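Local coordinates for Lmo0651 protein (Listeria monocytogenes serovar 1/2a, PDB 6EP3), which controls the expression of the Agr system and mediates virulence, as a transcription factor of the GntR family that probably binds specific DNA sequences, at residues Leu8-Tyr13 and Pro46-Ala50; Leu17-Lys21 and Val161-Asp165; Leu25-Leu31 and Ser66-Asp72; His134-Leu138 and Val153-Phe157. One frame throughout, in Å; residues are numbered along the deposited sequence.

Interaction 1 (Leu8-Tyr13 and Pro46-Ala50)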
# COMPACT_ATOMS: atom_id res chain seq x y z
N LEU B 8 12.97 9.47 -22.73
CA LEU B 8 11.76 9.23 -23.51
C LEU B 8 10.72 8.47 -22.69
O LEU B 8 9.51 8.69 -22.87
CB LEU B 8 12.09 8.47 -24.79
CG LEU B 8 10.88 8.16 -25.68
CD1 LEU B 8 10.20 9.45 -26.10
CD2 LEU B 8 11.28 7.35 -26.89
N ASP B 9 11.16 7.60 -21.78
CA ASP B 9 10.21 6.84 -20.97
C ASP B 9 9.37 7.76 -20.11
O ASP B 9 8.14 7.80 -20.23
CB ASP B 9 10.96 5.82 -20.10
CG ASP B 9 11.62 4.73 -20.92
OD1 ASP B 9 12.82 4.48 -20.72
OD2 ASP B 9 10.93 4.11 -21.76
N LYS B 10 10.02 8.54 -19.24
CA LYS B 10 9.27 9.37 -18.30
C LYS B 10 8.32 10.31 -19.03
O LYS B 10 7.13 10.38 -18.68
CB LYS B 10 10.24 10.13 -17.37
CG LYS B 10 10.71 11.50 -17.82
CD LYS B 10 10.95 12.41 -16.62
CE LYS B 10 11.67 13.69 -17.01
NZ LYS B 10 13.15 13.53 -17.04
N MET B 11 8.79 10.97 -20.09
CA MET B 11 7.92 11.77 -20.95
C MET B 11 6.63 11.02 -21.25
O MET B 11 5.53 11.46 -20.89
CB MET B 11 8.63 12.13 -22.25
CG MET B 11 7.69 12.66 -23.33
SD MET B 11 8.47 12.91 -24.93
CE MET B 11 9.19 14.54 -24.71
N VAL B 12 6.76 9.84 -21.87
CA VAL B 12 5.58 9.08 -22.26
C VAL B 12 4.72 8.83 -21.04
O VAL B 12 3.51 9.13 -21.03
CB VAL B 12 5.99 7.76 -22.94
CG1 VAL B 12 4.82 6.79 -22.97
CG2 VAL B 12 6.51 8.03 -24.33
N TYR B 13 5.35 8.34 -19.96
CA TYR B 13 4.65 8.17 -18.69
C TYR B 13 3.86 9.42 -18.36
O TYR B 13 2.62 9.39 -18.29
CB TYR B 13 5.66 7.84 -17.59
CG TYR B 13 5.07 7.79 -16.20
CD1 TYR B 13 4.55 6.61 -15.69
CD2 TYR B 13 5.06 8.91 -15.38
CE1 TYR B 13 4.01 6.55 -14.42
CE2 TYR B 13 4.53 8.87 -14.10
CZ TYR B 13 4.00 7.68 -13.63
OH TYR B 13 3.47 7.62 -12.37
N PRO B 46 8.65 2.09 -24.55
CA PRO B 46 8.40 3.04 -23.46
C PRO B 46 6.98 2.95 -22.93
O PRO B 46 6.76 2.79 -21.72
CB PRO B 46 8.68 4.41 -24.10
CG PRO B 46 8.54 4.18 -25.57
CD PRO B 46 9.05 2.79 -25.79
N LEU B 47 6.01 3.02 -23.85
CA LEU B 47 4.59 3.02 -23.48
C LEU B 47 4.26 1.84 -22.57
O LEU B 47 3.75 2.03 -21.46
CB LEU B 47 3.74 2.99 -24.75
CG LEU B 47 2.23 2.77 -24.61
CD1 LEU B 47 1.50 3.73 -25.51
CD2 LEU B 47 1.87 1.33 -24.95
N ARG B 48 4.54 0.62 -23.04
CA ARG B 48 4.38 -0.57 -22.21
C ARG B 48 4.93 -0.35 -20.81
O ARG B 48 4.22 -0.50 -19.81
CB ARG B 48 5.07 -1.76 -22.89
CG ARG B 48 5.47 -2.89 -21.96
CD ARG B 48 6.02 -4.08 -22.75
NE ARG B 48 4.96 -4.85 -23.38
CZ ARG B 48 5.11 -5.54 -24.51
NH1 ARG B 48 6.28 -5.53 -25.14
NH2 ARG B 48 4.09 -6.22 -25.03
N LYS B 49 6.20 0.08 -20.74
CA LYS B 49 6.84 0.33 -19.45
C LYS B 49 5.98 1.26 -18.60
O LYS B 49 5.65 0.93 -17.45
CB LYS B 49 8.23 0.94 -19.69
CG LYS B 49 9.35 -0.09 -19.71
CD LYS B 49 10.72 0.57 -19.60
CE LYS B 49 11.26 0.98 -20.96
NZ LYS B 49 12.74 1.06 -20.94
N ALA B 50 5.59 2.39 -19.17
CA ALA B 50 4.71 3.33 -18.47
C ALA B 50 3.50 2.61 -17.88
O ALA B 50 3.23 2.70 -16.68
CB ALA B 50 4.28 4.45 -19.42
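The carboxylate of Asp9 meets Lys49 and Pro46 together: its OD1 takes a weak, salt-bridging hydrogen bond from Lys49 NZ at 3.4 Å, while its OD2 lies against carbon. The contact sits in the winged helix-turn-helix of the GntR family, where the start of helix 8-21 packs on helix 44-56, the second helix of the helix-turn-helix after helix 33-40. The axes of the two short segments approach to 8.6 Å and cross at -59°. Asp9 CG stands anti to the carbonyl carbon (chi1 -67°), which carries the carboxylate over to the neighbouring helix, and Asp9 OD2 comes to 3.2 Å from Pro46 CA and equally near Lys49 CE. The lysine chain bends at chi3 (-87°) to bring NZ back to the acid, and the two opposite charges probably offset each other locally. Deeper in, Val12 divides its branches: Val12 CG1 rests 3.8 Å from Leu47 CA and also reaches Ala50, whereas CG2 faces the Pro46 ring at CB. Leu47 itself turns to helix 33-40, touching Leu36 and Ala37. Tyr13 sends its ring past Ala50 O, which lies at the ring edge, and its hydroxyl is hydrogen-bonded to Gln57. At the root of the Tyr13 side chain, Ala50 CB lies 3.8 Å from Tyr13 CA, and the CA atoms of Tyr13 and Ala50 are 4.8 Å apart.

Interaction 2 (Leu17-Lys21 and Val161-Asp165)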
# COMPACT_ATOMS: atom_id res chain seq x y z
N LEU B 17 -0.03 9.99 -18.06
CA LEU B 17 -0.59 10.40 -16.78
C LEU B 17 -1.48 11.62 -16.95
O LEU B 17 -2.55 11.72 -16.32
CB LEU B 17 0.52 10.69 -15.78
CG LEU B 17 0.04 11.26 -14.44
CD1 LEU B 17 -0.88 10.26 -13.76
CD2 LEU B 17 1.21 11.61 -13.54
N GLU B 18 -1.09 12.54 -17.83
CA GLU B 18 -1.90 13.73 -17.99
C GLU B 18 -3.21 13.40 -18.69
O GLU B 18 -4.26 13.97 -18.35
CB GLU B 18 -1.12 14.80 -18.75
CG GLU B 18 0.24 15.10 -18.12
CD GLU B 18 0.16 15.71 -16.74
OE1 GLU B 18 1.00 15.36 -15.88
OE2 GLU B 18 -0.79 16.47 -16.47
N LYS B 19 -3.18 12.40 -19.58
CA LYS B 19 -4.42 11.91 -20.18
C LYS B 19 -5.34 11.32 -19.13
O LYS B 19 -6.57 11.31 -19.31
CB LYS B 19 -4.10 10.86 -21.25
CG LYS B 19 -3.75 11.45 -22.61
CD LYS B 19 -4.05 10.45 -23.71
CE LYS B 19 -4.15 11.13 -25.06
NZ LYS B 19 -4.84 10.26 -26.06
N ILE B 20 -4.78 10.85 -18.02
CA ILE B 20 -5.63 10.34 -16.95
C ILE B 20 -6.18 11.49 -16.12
O ILE B 20 -7.29 11.41 -15.59
CB ILE B 20 -4.84 9.35 -16.08
CG1 ILE B 20 -4.17 8.29 -16.96
CG2 ILE B 20 -5.75 8.70 -15.05
CD1 ILE B 20 -5.11 7.59 -17.91
N LYS B 21 -5.43 12.59 -16.01
CA LYS B 21 -5.84 13.66 -15.12
C LYS B 21 -6.79 14.65 -15.79
O LYS B 21 -7.80 15.03 -15.19
CB LYS B 21 -4.61 14.38 -14.57
CG LYS B 21 -3.76 13.48 -13.67
CD LYS B 21 -2.54 14.17 -13.08
CE LYS B 21 -2.22 15.49 -13.76
NZ LYS B 21 -1.06 16.14 -13.11
N VAL B 161 -1.58 14.06 -4.64
CA VAL B 161 -0.98 15.14 -5.41
C VAL B 161 -1.52 15.15 -6.83
O VAL B 161 -1.78 16.22 -7.41
CB VAL B 161 0.55 15.02 -5.38
CG1 VAL B 161 1.18 15.76 -6.55
CG2 VAL B 161 1.11 15.53 -4.06
N HIS B 162 -1.69 13.98 -7.43
CA HIS B 162 -2.02 13.96 -8.85
C HIS B 162 -3.52 13.89 -9.14
O HIS B 162 -3.92 14.21 -10.26
CB HIS B 162 -1.31 12.79 -9.54
CG HIS B 162 0.15 13.03 -9.75
ND1 HIS B 162 0.63 13.86 -10.74
CD2 HIS B 162 1.23 12.58 -9.07
CE1 HIS B 162 1.95 13.89 -10.68
NE2 HIS B 162 2.34 13.12 -9.68
N PHE B 163 -4.36 13.52 -8.16
CA PHE B 163 -5.78 13.34 -8.46
C PHE B 163 -6.72 14.02 -7.48
O PHE B 163 -7.92 13.75 -7.52
CB PHE B 163 -6.12 11.85 -8.53
CG PHE B 163 -5.32 11.08 -9.54
CD1 PHE B 163 -4.30 10.24 -9.15
CD2 PHE B 163 -5.61 11.19 -10.89
CE1 PHE B 163 -3.56 9.53 -10.08
CE2 PHE B 163 -4.87 10.48 -11.83
CZ PHE B 163 -3.85 9.65 -11.42
N SER B 164 -6.23 14.90 -6.61
CA SER B 164 -7.10 15.65 -5.72
C SER B 164 -6.78 17.13 -5.83
O SER B 164 -5.72 17.52 -6.33
CB SER B 164 -6.96 15.20 -4.26
OG SER B 164 -5.83 15.80 -3.66
N ASP B 165 -7.72 17.95 -5.37
CA ASP B 165 -7.50 19.38 -5.22
C ASP B 165 -7.12 19.75 -3.79
O ASP B 165 -7.22 20.92 -3.41
CB ASP B 165 -8.74 20.17 -5.64
CG ASP B 165 -9.07 20.00 -7.11
OD1 ASP B 165 -10.20 19.56 -7.42
OD2 ASP B 165 -8.21 20.31 -7.95
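His162, Phe163 and Lys21 carry most of this interface, in which the last turn of helix 8-21, in the DNA-binding domain, meets the end of helix 147-163 in the FCD domain. The imidazole of His162 takes Leu17 over one face: Leu17 CD2 lies 3.9 Å from the ring centroid and 27° off the normal, a CH-pi contact displaced toward ND1 and CE1. The other branch of Leu17 diverges to Phe163, with Leu17 CD1 3.8 Å from Phe163 CZ, so one leucine fork spans both rings. Phe163 also receives Ile20 CG2 at CE2, obliquely to its plane. The Lys21 and Phe163 side chains cross at about a right angle, Lys21 CG lying 3.7 Å from Phe163 CE2. Next along the chain, Lys21 CD comes to 3.1 Å from His162 O. Beyond CD, a nearly eclipsed chi3 of -14° turns CE and NZ toward the imidazole edge, where Lys21 NZ stands 3.7 Å from His162 ND1, and toward Glu18, whose OE2 forms a salt bridge with Lys21 NZ at 3.4 Å. No hydrogen bond links the two segments. Apolar and CH-pi packing joins the domains here, the Lys21 charge is probably balanced in part by Glu18 of its own helix, and such chemistry probably sets little directional restraint.

Interaction 3 (Leu25-Leu31 and Ser66-Asp72)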
# COMPACT_ATOMS: atom_id res chain seq x y z
N LEU B 25 -8.90 10.11 -20.89
CA LEU B 25 -9.17 8.70 -20.67
C LEU B 25 -10.03 8.58 -19.42
O LEU B 25 -9.58 8.95 -18.33
CB LEU B 25 -7.87 7.90 -20.52
CG LEU B 25 -6.84 8.07 -21.63
CD1 LEU B 25 -5.73 7.05 -21.51
CD2 LEU B 25 -7.51 7.93 -22.99
N VAL B 26 -11.25 8.07 -19.58
CA VAL B 26 -12.23 8.01 -18.51
C VAL B 26 -12.02 6.69 -17.77
O VAL B 26 -11.53 5.72 -18.38
CB VAL B 26 -13.66 8.17 -19.05
CG1 VAL B 26 -14.13 6.92 -19.78
CG2 VAL B 26 -14.64 8.64 -17.97
N PRO B 27 -12.33 6.59 -16.48
CA PRO B 27 -12.23 5.29 -15.80
C PRO B 27 -13.00 4.19 -16.52
O PRO B 27 -13.96 4.44 -17.25
CB PRO B 27 -12.82 5.57 -14.42
CG PRO B 27 -12.49 6.99 -14.17
CD PRO B 27 -12.54 7.69 -15.52
N ASN B 28 -12.53 2.96 -16.31
CA ASN B 28 -13.05 1.72 -16.89
C ASN B 28 -12.87 1.64 -18.40
O ASN B 28 -13.43 0.74 -19.04
CB ASN B 28 -14.52 1.50 -16.54
CG ASN B 28 -14.76 1.50 -15.05
OD1 ASN B 28 -15.64 2.21 -14.55
ND2 ASN B 28 -13.98 0.71 -14.32
N GLU B 29 -12.09 2.54 -18.99
CA GLU B 29 -11.79 2.49 -20.42
C GLU B 29 -10.57 1.61 -20.66
O GLU B 29 -9.60 1.66 -19.91
CB GLU B 29 -11.56 3.89 -20.97
CG GLU B 29 -10.98 3.93 -22.37
CD GLU B 29 -10.66 5.33 -22.83
OE1 GLU B 29 -10.87 6.28 -22.04
OE2 GLU B 29 -10.20 5.49 -23.98
N HIS B 30 -10.65 0.78 -21.70
CA HIS B 30 -9.53 -0.06 -22.10
C HIS B 30 -8.50 0.79 -22.83
O HIS B 30 -8.82 1.45 -23.82
CB HIS B 30 -10.01 -1.21 -22.98
CG HIS B 30 -11.18 -1.95 -22.43
ND1 HIS B 30 -12.47 -1.47 -22.49
CD2 HIS B 30 -11.26 -3.15 -21.80
CE1 HIS B 30 -13.29 -2.34 -21.92
NE2 HIS B 30 -12.58 -3.37 -21.49
N LEU B 31 -7.26 0.78 -22.33
CA LEU B 31 -6.21 1.58 -22.95
C LEU B 31 -5.86 1.03 -24.32
O LEU B 31 -5.49 -0.14 -24.45
CB LEU B 31 -4.97 1.61 -22.05
CG LEU B 31 -5.06 2.36 -20.72
CD1 LEU B 31 -5.91 3.61 -20.87
CD2 LEU B 31 -5.57 1.48 -19.59
N SER B 66 -9.44 -8.70 -21.15
CA SER B 66 -9.67 -7.49 -21.93
C SER B 66 -8.38 -6.82 -22.37
O SER B 66 -8.25 -6.40 -23.53
CB SER B 66 -10.51 -6.50 -21.13
OG SER B 66 -10.14 -6.50 -19.76
N GLY B 67 -7.41 -6.70 -21.46
CA GLY B 67 -6.27 -5.83 -21.64
C GLY B 67 -6.10 -4.98 -20.41
O GLY B 67 -6.53 -5.35 -19.31
N ALA B 68 -5.44 -3.83 -20.57
CA ALA B 68 -5.25 -2.92 -19.45
C ALA B 68 -6.44 -1.97 -19.38
O ALA B 68 -6.84 -1.38 -20.38
CB ALA B 68 -3.95 -2.13 -19.61
N VAL B 69 -7.00 -1.84 -18.18
CA VAL B 69 -8.16 -0.99 -17.92
C VAL B 69 -7.75 0.07 -16.91
O VAL B 69 -6.95 -0.18 -16.01
CB VAL B 69 -9.38 -1.79 -17.42
CG1 VAL B 69 -10.65 -0.97 -17.58
CG2 VAL B 69 -9.48 -3.12 -18.16
N LEU B 70 -8.32 1.26 -17.05
CA LEU B 70 -7.99 2.38 -16.18
C LEU B 70 -9.00 2.46 -15.05
O LEU B 70 -10.21 2.35 -15.28
CB LEU B 70 -7.97 3.70 -16.96
CG LEU B 70 -7.91 4.96 -16.09
CD1 LEU B 70 -6.50 5.15 -15.56
CD2 LEU B 70 -8.36 6.18 -16.88
N ASN B 71 -8.51 2.62 -13.83
CA ASN B 71 -9.33 2.60 -12.63
C ASN B 71 -9.90 3.98 -12.33
O ASN B 71 -9.50 4.99 -12.91
CB ASN B 71 -8.53 2.09 -11.44
CG ASN B 71 -8.09 0.65 -11.61
OD1 ASN B 71 -8.83 -0.18 -12.15
ND2 ASN B 71 -6.88 0.34 -11.15
N ASP B 72 -10.88 4.01 -11.44
CA ASP B 72 -11.49 5.26 -10.96
C ASP B 72 -10.51 5.90 -9.99
O ASP B 72 -10.46 5.54 -8.81
CB ASP B 72 -12.84 4.99 -10.31
CG ASP B 72 -13.62 6.26 -10.06
OD1 ASP B 72 -13.12 7.36 -10.38
OD2 ASP B 72 -14.75 6.17 -9.54
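Asn28 N donates to Leu70 O at 2.6 Å, the shortest of three backbone bonds that lay the loop 25-31 along strand 67-70 of the wing in this winged helix domain; the others are Leu70 N to Glu29 O and Leu31 N to Ala68 O. A type II turn from Val26 to Glu29 starts the run. Glu29 is extended (chi1 169°), and its OE1 accepts from Val26 N at 3.1 Å, across the turn. Leu70 has CG anti to the backbone N (chi1 168°), which brings Leu70 CD2 under the turn, 3.4 Å from Leu25 O and nearly as close to Val26 O. Leu31 instead places CG anti to the carbonyl carbon (chi1 -69°), and Leu31 CD2 lies 3.2 Å from Ala68 O and 4.0 Å from Ala68 CB. Val69 CG1, anti to the backbone N, lies 3.5 Å from Asn28 C, while CG2 approaches His30 CD2. His30 and Val69 run side by side in the same direction; Ser66 CB lies 3.5 Å from His30 CD2, at the ring edge. Pro27 CB rests on Asp72 CA, while the Asp72 carboxylate is paired with Arg79. Backbone bonds thus fix the register, and Leu31 CD2, against Ala68 O, probably helps to screen that one bond from water.

Interaction 4 (His134-Leu138 and Val153-Phe157). With EDO (1,2-ethanediol), chain L.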
# COMPACT_ATOMS: atom_id res chain seq x y z
N HIS B 134 4.07 16.54 3.25
CA HIS B 134 4.05 15.09 3.09
C HIS B 134 5.32 14.45 3.65
O HIS B 134 5.26 13.38 4.26
CB HIS B 134 3.88 14.74 1.62
CG HIS B 134 2.54 15.11 1.07
ND1 HIS B 134 2.25 15.08 -0.28
CD2 HIS B 134 1.40 15.52 1.69
CE1 HIS B 134 1.00 15.46 -0.47
NE2 HIS B 134 0.46 15.73 0.71
N ARG B 135 6.47 15.09 3.45
CA ARG B 135 7.73 14.53 3.95
C ARG B 135 7.81 14.59 5.48
O ARG B 135 8.37 13.69 6.11
CB ARG B 135 8.93 15.25 3.33
CG ARG B 135 9.03 15.11 1.82
CD ARG B 135 10.32 14.42 1.40
NE ARG B 135 11.46 15.33 1.42
CZ ARG B 135 12.71 14.95 1.71
NH1 ARG B 135 12.97 13.68 2.00
NH2 ARG B 135 13.69 15.84 1.70
N PHE B 136 7.24 15.63 6.09
CA PHE B 136 7.11 15.67 7.54
C PHE B 136 6.26 14.50 8.04
O PHE B 136 6.62 13.80 9.01
CB PHE B 136 6.51 17.01 7.97
CG PHE B 136 6.28 17.14 9.44
CD1 PHE B 136 7.29 17.59 10.27
CD2 PHE B 136 5.05 16.82 10.00
CE1 PHE B 136 7.08 17.71 11.64
CE2 PHE B 136 4.84 16.93 11.36
CZ PHE B 136 5.85 17.38 12.18
N ILE B 137 5.12 14.27 7.39
CA ILE B 137 4.28 13.13 7.77
C ILE B 137 5.04 11.82 7.58
O ILE B 137 4.96 10.90 8.40
CB ILE B 137 2.96 13.16 6.99
CG1 ILE B 137 2.13 14.38 7.41
CG2 ILE B 137 2.18 11.87 7.22
CD1 ILE B 137 0.88 14.58 6.58
N LEU B 138 5.81 11.72 6.49
CA LEU B 138 6.56 10.50 6.21
C LEU B 138 7.64 10.25 7.26
O LEU B 138 7.92 9.11 7.60
CB LEU B 138 7.21 10.57 4.83
CG LEU B 138 6.31 10.41 3.59
CD1 LEU B 138 7.13 10.61 2.33
CD2 LEU B 138 5.63 9.06 3.59
N VAL B 153 2.46 4.95 2.19
CA VAL B 153 2.03 6.34 2.34
C VAL B 153 2.60 7.21 1.23
O VAL B 153 1.97 8.20 0.83
CB VAL B 153 2.40 6.85 3.74
CG1 VAL B 153 1.92 8.28 3.93
CG2 VAL B 153 1.78 5.94 4.78
N LYS B 154 3.77 6.86 0.69
CA LYS B 154 4.28 7.59 -0.47
C LYS B 154 3.35 7.42 -1.67
O LYS B 154 3.09 8.38 -2.40
CB LYS B 154 5.69 7.11 -0.82
CG LYS B 154 6.80 7.74 0.01
CD LYS B 154 8.17 7.23 -0.44
CE LYS B 154 9.30 7.95 0.28
NZ LYS B 154 10.64 7.42 -0.10
N GLN B 155 2.86 6.20 -1.88
CA GLN B 155 1.91 5.96 -2.97
C GLN B 155 0.63 6.76 -2.75
O GLN B 155 0.07 7.34 -3.69
CB GLN B 155 1.60 4.47 -3.07
CG GLN B 155 2.47 3.73 -4.06
CD GLN B 155 2.27 4.19 -5.49
OE1 GLN B 155 3.22 4.26 -6.27
NE2 GLN B 155 1.03 4.52 -5.84
N ILE B 156 0.16 6.80 -1.50
CA ILE B 156 -1.02 7.61 -1.17
C ILE B 156 -0.78 9.08 -1.49
O ILE B 156 -1.65 9.77 -2.04
CB ILE B 156 -1.41 7.42 0.30
CG1 ILE B 156 -2.01 6.03 0.53
CG2 ILE B 156 -2.37 8.52 0.74
CD1 ILE B 156 -2.39 5.81 1.97
N PHE B 157 0.40 9.59 -1.10
CA PHE B 157 0.72 10.99 -1.36
C PHE B 157 0.77 11.27 -2.85
O PHE B 157 0.32 12.33 -3.31
CB PHE B 157 2.06 11.35 -0.71
CG PHE B 157 1.98 11.57 0.78
CD1 PHE B 157 0.86 12.12 1.35
CD2 PHE B 157 3.06 11.24 1.59
CE1 PHE B 157 0.78 12.33 2.72
CE2 PHE B 157 3.00 11.46 2.96
CZ PHE B 157 1.86 12.00 3.52
C1 EDO L . -2.23 15.54 4.60
O1 EDO L . -2.73 16.86 4.83
C2 EDO L . -2.72 15.05 3.24
O2 EDO L . -2.28 15.97 2.23
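His134 lies flat against Phe157 in an offset stack, centroids 4.0 Å apart and planes only 5° from parallel, between two antiparallel helices of the alpha-helical FCD domain. Their short segments run at 163° to each other. Starting from its base, His134 CB sits over the phenyl face, 3.6 Å from the centroid, as a CH-pi contact. His134 CG comes next, 3.4 Å from Phe157 CD1, and His134 CD2 is equally close to Phe157 CE1; His134 ND1 lies over the CG and CD1 side of the phenyl ring, and His134 CE1 is 3.8 Å from Phe157 CD1. At the tip, His134 NE2 shares a 3.1 Å hydrogen bond with O2 of a 1,2-ethanediol that is also hydrogen-bonded to His133 NE2 and Tyr80 OH. With CG anti to the carbonyl carbon (chi1 -67°), the imidazole slides past the oncoming phenyl. Around the edge of Phe157 stand Ile137 CG2, 3.7 Å from Phe157 CZ, and Leu138 CG, 3.5 Å from Phe157 CE2. Leu138 goes on to Val153 through CD2 and to Lys154 CG through CD1. The two segments are thus joined by ring stacking and apolar packing without a direct hydrogen bond, while the imidazole turns a polar nitrogen to the diol, probably from the crystallisation liquor, where a small polar molecule can be held.

Overall arrangement
Interactions 1 and 3 belong to the winged helix domain, their centres about 17 Å apart, and interaction 4 to the FCD domain, about 24 Å and 26 Å from them. Interaction 2 joins the two domains, its centre about 16, 15 and 17 Å from those of interactions 1, 3 and 4. It shares helix 8-21 with interaction 1 and helix 147-163 with interaction 4, whose His134 packs on Val161; it also touches interaction 3, where Ile20 meets Leu25 and Leu70. Along the chain, interaction 1 alternates with 2 and 3, while interactions 3 and 4, in that order, both fall between 17-21 and 161-165. Helices 8-21 and 147-163 thus connect the wing region to the FCD bundle, a possible route for coupling the domains.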